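Local atomic coordinates of ADP-dependent (S)-NAD(P)H-hydrate dehydratase (PDB entry 2R3B), a protein that probably catalyses the ADP-dependent dehydration of the S-form of NAD(P)HX, repairing the hydrated, damaged form of NAD(P)H and releasing AMP and phosphate. Residues B[63-66]-B[67-71]; B[137-140]-B[141-144]; B[186-189]-B[190-193]. All blocks are in the same frame, centred on the assembly; numbering follows the deposited sequence.

All three contacts are local, made within or beside a helix. Interaction 1 lies in the last turns of helix 57-70, interaction 2 in the turn that leads from helix 125-137 into strand 143-147, and interaction 3 at the start of helix 189-199. Interactions 1 and 2 have centres about 20 Å apart, whereas 63-71 and 186-193 lie on opposite sides of the chain's centre, about 32 Å between centres. Interaction 1 comes closest to the predicted NADPHX site: the side chain of S63 is about 4 Å from that of D235. The side chain of Q187 in interaction 3 is about 8 Å from that of H172, and interaction 2 lies away from these residues.

Interaction 1 of 3, residues B[63-66]-B[67-71]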
# COMPACT_ATOMS: atom_id res chain seq x y z
N SER B 63 0.74 -11.90 -10.37
CA SER B 63 1.15 -11.96 -11.76
C SER B 63 1.34 -10.61 -12.40
O SER B 63 2.25 -10.42 -13.21
CB SER B 63 0.11 -12.72 -12.59
OG SER B 63 -0.04 -14.03 -12.13
N THR B 64 0.44 -9.68 -12.08
CA THR B 64 0.52 -8.31 -12.62
C THR B 64 1.79 -7.63 -12.19
O THR B 64 2.48 -7.04 -13.01
CB THR B 64 -0.73 -7.52 -12.19
OG1 THR B 64 -1.89 -8.23 -12.67
CG2 THR B 64 -0.69 -6.07 -12.73
N GLU B 65 2.14 -7.70 -10.91
CA GLU B 65 3.36 -7.06 -10.42
C GLU B 65 4.60 -7.64 -11.15
O GLU B 65 5.53 -6.91 -11.50
CB GLU B 65 3.47 -7.22 -8.90
CG GLU B 65 4.64 -6.45 -8.29
CD GLU B 65 4.50 -6.13 -6.81
OE1 GLU B 65 3.76 -6.88 -6.12
OE2 GLU B 65 5.16 -5.14 -6.35
N ALA B 66 4.61 -8.95 -11.35
CA ALA B 66 5.71 -9.65 -12.04
C ALA B 66 5.81 -9.15 -13.49
O ALA B 66 6.90 -8.84 -13.99
CB ALA B 66 5.45 -11.19 -12.03
N CYS B 67 4.67 -9.05 -14.15
CA CYS B 67 4.65 -8.63 -15.56
C CYS B 67 5.17 -7.20 -15.77
O CYS B 67 6.05 -6.95 -16.61
CB CYS B 67 3.24 -8.80 -16.12
SG CYS B 67 3.07 -8.55 -17.89
N ILE B 68 4.65 -6.27 -14.97
CA ILE B 68 5.09 -4.87 -15.02
C ILE B 68 6.57 -4.78 -14.73
O ILE B 68 7.32 -4.18 -15.50
CB ILE B 68 4.33 -4.03 -14.00
CG1 ILE B 68 2.85 -3.98 -14.42
CG2 ILE B 68 4.92 -2.61 -13.89
CD1 ILE B 68 1.99 -3.48 -13.32
N ASN B 69 7.00 -5.39 -13.63
CA ASN B 69 8.40 -5.32 -13.25
C ASN B 69 9.37 -6.03 -14.22
O ASN B 69 10.56 -5.73 -14.23
CB ASN B 69 8.59 -5.89 -11.85
CG ASN B 69 8.37 -4.87 -10.78
OD1 ASN B 69 9.26 -4.04 -10.55
ND2 ASN B 69 7.21 -4.92 -10.11
N SER B 70 8.87 -6.97 -15.02
CA SER B 70 9.68 -7.68 -16.00
C SER B 70 9.97 -6.82 -17.25
O SER B 70 10.86 -7.15 -18.05
CB SER B 70 8.99 -8.97 -16.45
OG SER B 70 7.98 -8.66 -17.38
N GLY B 71 9.23 -5.74 -17.41
CA GLY B 71 9.42 -4.83 -18.53
C GLY B 71 8.35 -4.81 -19.60
O GLY B 71 8.53 -4.15 -20.62
O HOH W 1 6.25 -3.32 -7.96
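The carbonyl oxygen E65 O is gripped twice by N69, through its backbone N and through its side-chain amide, ND2 lying 3.0 Å from E65 O. The two donors come from opposite faces of the carbonyl plane, and E65 O lies 8° out of the N69 amide plane, roughly in line with one of its N-H bonds (N-H...O 157°). The side chains of E65 and N69 run side by side, E65 CG 3.5 Å from N69 ND2. A water joins their ends, donating a hydrogen bond to E65 OE2 at 2.7 Å and accepting one from N69 ND2. E65 OE1 forms a salt bridge with R90, and E65 OE2 accepts from Q283 NE2 of helix 278-292. One residue earlier on each side, T64 and I68 lie alongside each other, methyl T64 CG2 3.8 Å from I68 CD1. S70 OG, set between its backbone N and carbonyl carbon (chi1 79°), donates to C67 O at 2.7 Å. G71, with positive phi, ends the helix in a Schellman motif before strand 74-78 of this beta-alpha-beta unit. Both amide hydrogens of N69 ND2 thus have acceptors, E65 O and the water, which should fix the rotation of this buried amide.

Interaction 2 of 3, residues B[137-140]-B[141-144]; sequences QHQK and QQWL
The imidazole of H138 and the side chain of Q142 run antiparallel alongside each other, with ring and amide planes only 15° apart. H138 NE2 points its N-H at the backbone oxygen Q142 O, 2.7 Å away and close to the ring plane. With CG anti to the backbone N (chi1 -179°), the ring reaches L144, whose CB stands over one face toward the rim, 4.1 Å from the ring centroid, a CH-pi contact. Q142 crosses Q139 at an angle, their amides turned 41° apart, and Q142 OE1 accepts from Q139 N at 3.0 Å. The backbone returns the bond from Q142 N to Q139 O, closing a type I beta turn that carries the chain from helix 125-137 into strand 143-147 of the central sheet. A water donates to Q142 OE1 and Q137 O and accepts from Q139 NE2. Q142 NE2 is held elsewhere, by V109 O and A112 O. On the outer side Q141 lies alongside Q139 with its chain bent at chi2. Q141 NE2 donates a hydrogen bond to Q139 OE1 at 2.8 Å; the acceptor is in the Q141 amide plane, whereas the donor stands above the Q139 carbonyl plane.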
# COMPACT_ATOMS: atom_id res chain seq x y z
N GLN B 137 -11.19 -16.88 -29.41
CA GLN B 137 -10.68 -15.62 -29.96
C GLN B 137 -9.20 -15.65 -30.36
O GLN B 137 -8.73 -14.80 -31.11
CB GLN B 137 -10.90 -14.52 -28.92
CG GLN B 137 -10.91 -13.17 -29.54
CD GLN B 137 -11.05 -12.04 -28.56
OE1 GLN B 137 -11.66 -12.19 -27.48
NE2 GLN B 137 -10.57 -10.88 -28.95
N HIS B 138 -8.45 -16.61 -29.84
CA HIS B 138 -6.99 -16.65 -30.01
C HIS B 138 -6.55 -16.56 -31.46
O HIS B 138 -7.07 -17.28 -32.31
CB HIS B 138 -6.42 -17.96 -29.39
CG HIS B 138 -4.93 -18.10 -29.49
ND1 HIS B 138 -4.32 -19.27 -29.90
CD2 HIS B 138 -3.92 -17.25 -29.19
CE1 HIS B 138 -3.01 -19.13 -29.87
NE2 HIS B 138 -2.73 -17.90 -29.45
N GLN B 139 -5.54 -15.72 -31.70
CA GLN B 139 -4.99 -15.45 -33.02
C GLN B 139 -3.64 -16.09 -33.11
O GLN B 139 -2.90 -16.19 -32.11
CB GLN B 139 -4.85 -13.96 -33.28
CG GLN B 139 -6.15 -13.18 -33.28
CD GLN B 139 -5.91 -11.71 -33.16
OE1 GLN B 139 -5.26 -11.12 -34.00
NE2 GLN B 139 -6.43 -11.09 -32.13
N LYS B 140 -3.30 -16.49 -34.33
CA LYS B 140 -2.13 -17.32 -34.54
C LYS B 140 -0.87 -16.68 -33.99
O LYS B 140 -0.03 -17.36 -33.43
CB LYS B 140 -1.96 -17.61 -36.03
CG LYS B 140 -0.94 -18.69 -36.31
CD LYS B 140 -0.88 -18.98 -37.81
CE LYS B 140 0.33 -19.85 -38.17
NZ LYS B 140 0.20 -21.25 -37.63
N GLN B 141 -0.74 -15.37 -34.17
CA GLN B 141 0.48 -14.68 -33.77
C GLN B 141 0.62 -14.38 -32.27
O GLN B 141 1.66 -13.91 -31.82
CB GLN B 141 0.66 -13.39 -34.55
CG GLN B 141 -0.17 -12.19 -34.09
CD GLN B 141 -1.64 -12.30 -34.40
OE1 GLN B 141 -2.06 -13.17 -35.16
NE2 GLN B 141 -2.44 -11.40 -33.80
N GLN B 142 -0.44 -14.60 -31.51
CA GLN B 142 -0.46 -14.28 -30.09
C GLN B 142 0.08 -15.46 -29.26
O GLN B 142 -0.32 -16.60 -29.45
CB GLN B 142 -1.89 -14.02 -29.63
CG GLN B 142 -2.53 -12.78 -30.18
CD GLN B 142 -3.94 -12.64 -29.71
OE1 GLN B 142 -4.73 -13.61 -29.77
NE2 GLN B 142 -4.30 -11.43 -29.26
N TRP B 143 0.94 -15.16 -28.29
CA TRP B 143 1.30 -16.14 -27.29
C TRP B 143 0.15 -16.29 -26.32
O TRP B 143 -0.45 -15.30 -25.90
CB TRP B 143 2.55 -15.68 -26.54
CG TRP B 143 3.80 -15.71 -27.35
CD1 TRP B 143 4.41 -14.68 -27.96
CD2 TRP B 143 4.60 -16.86 -27.60
NE1 TRP B 143 5.54 -15.10 -28.59
CE2 TRP B 143 5.70 -16.44 -28.36
CE3 TRP B 143 4.52 -18.19 -27.20
CZ2 TRP B 143 6.69 -17.31 -28.76
CZ3 TRP B 143 5.52 -19.06 -27.60
CH2 TRP B 143 6.58 -18.62 -28.37
N LEU B 144 -0.16 -17.53 -25.94
CA LEU B 144 -1.22 -17.82 -25.00
C LEU B 144 -0.65 -18.74 -23.93
O LEU B 144 -0.31 -19.89 -24.23
CB LEU B 144 -2.39 -18.51 -25.71
CG LEU B 144 -3.54 -19.04 -24.85
CD1 LEU B 144 -4.13 -17.93 -23.98
CD2 LEU B 144 -4.65 -19.68 -25.70
O HOH W 2 -7.32 -12.73 -30.04

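Interaction 3 of 3, residues B[186-189]-B[190-193]; sequences QQTL and ANNQ
N192 N donates to T188 O at 2.7 Å in a nearly straight bond, the first i to i+4 backbone link of this helix. N191 ND2 reaches back to Q186 O at 2.8 Å, and here the geometry is cleanly planar: the donor lies in the carbonyl plane on a lone pair, and the oxygen lies in the plane of the N191 amide. Q186 O is shared, for T188 N also donates to it at 2.7 Å, closing an inverse gamma turn centred on Q187. The hydroxyl of T188 then takes the N-H of N191, T188 OG1 standing 3.0 Å from N191 N. T188 is therefore the N-cap of helix 189-199, its chi1 of 69° placing OG1 between its own backbone N and carbonyl carbon, where it faces the first turn. Side chain and backbone of N191 thus both bind the residues leading into the helix, while N191 OD1 turns the other way to R194. One step on, the amide of N192 crosses Q187 with their planes 61° apart; N192 OD1 touches Q187 CB at 3.4 Å and accepts from the indole N-H of W176. Q187 NE2 in turn donates to L182 O and Q173 O, linking the approach to the helix with the helix 173-180 region. Outside these bonds the contacts are van der Waals: T188 CG2 lies 3.9 Å from N191 ND2, L189 rests on M20, and N192 packs on F213 of strand 211-213.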
# COMPACT_ATOMS: atom_id res chain seq x y z
N GLN B 186 4.57 -42.23 -14.19
CA GLN B 186 4.88 -42.38 -15.61
C GLN B 186 5.41 -41.11 -16.29
O GLN B 186 5.67 -41.10 -17.48
CB GLN B 186 3.65 -42.89 -16.36
CG GLN B 186 3.38 -44.37 -16.18
CD GLN B 186 4.45 -45.22 -16.83
OE1 GLN B 186 5.14 -45.98 -16.15
NE2 GLN B 186 4.60 -45.09 -18.15
N GLN B 187 5.57 -40.02 -15.52
CA GLN B 187 6.05 -38.76 -16.10
C GLN B 187 7.57 -38.78 -16.33
O GLN B 187 8.33 -38.03 -15.70
CB GLN B 187 5.61 -37.55 -15.25
CG GLN B 187 4.08 -37.40 -15.23
CD GLN B 187 3.58 -36.25 -14.38
OE1 GLN B 187 4.35 -35.43 -13.90
NE2 GLN B 187 2.26 -36.20 -14.19
N THR B 188 7.99 -39.65 -17.24
CA THR B 188 9.38 -39.80 -17.62
C THR B 188 9.68 -38.78 -18.69
O THR B 188 8.78 -38.30 -19.37
CB THR B 188 9.65 -41.22 -18.21
OG1 THR B 188 9.00 -41.37 -19.49
CG2 THR B 188 9.17 -42.31 -17.25
N LEU B 189 10.96 -38.51 -18.88
CA LEU B 189 11.42 -37.61 -19.93
C LEU B 189 10.84 -38.00 -21.30
O LEU B 189 10.32 -37.15 -22.03
CB LEU B 189 12.94 -37.62 -19.99
CG LEU B 189 13.65 -36.43 -20.67
CD1 LEU B 189 15.06 -36.30 -20.10
CD2 LEU B 189 13.70 -36.58 -22.19
N ALA B 190 10.92 -39.28 -21.64
CA ALA B 190 10.40 -39.77 -22.92
C ALA B 190 8.89 -39.62 -23.04
O ALA B 190 8.38 -39.19 -24.07
CB ALA B 190 10.78 -41.24 -23.10
N ASN B 191 8.18 -40.01 -21.98
CA ASN B 191 6.71 -39.91 -21.95
C ASN B 191 6.25 -38.46 -21.95
O ASN B 191 5.35 -38.10 -22.71
CB ASN B 191 6.14 -40.61 -20.71
CG ASN B 191 6.24 -42.13 -20.79
OD1 ASN B 191 6.43 -42.69 -21.86
ND2 ASN B 191 6.12 -42.79 -19.64
N ASN B 192 6.88 -37.64 -21.12
CA ASN B 192 6.61 -36.19 -21.11
C ASN B 192 6.79 -35.59 -22.48
O ASN B 192 5.94 -34.86 -22.97
CB ASN B 192 7.51 -35.45 -20.09
CG ASN B 192 7.14 -35.74 -18.64
OD1 ASN B 192 6.06 -36.24 -18.32
ND2 ASN B 192 8.07 -35.41 -17.75
N GLN B 193 7.89 -35.91 -23.14
CA GLN B 193 8.14 -35.37 -24.48
C GLN B 193 7.10 -35.83 -25.50
O GLN B 193 6.67 -35.06 -26.38
CB GLN B 193 9.54 -35.76 -24.95
CG GLN B 193 9.94 -35.16 -26.27
CD GLN B 193 10.17 -33.68 -26.19
OE1 GLN B 193 9.35 -32.87 -26.63
NE2 GLN B 193 11.29 -33.30 -25.61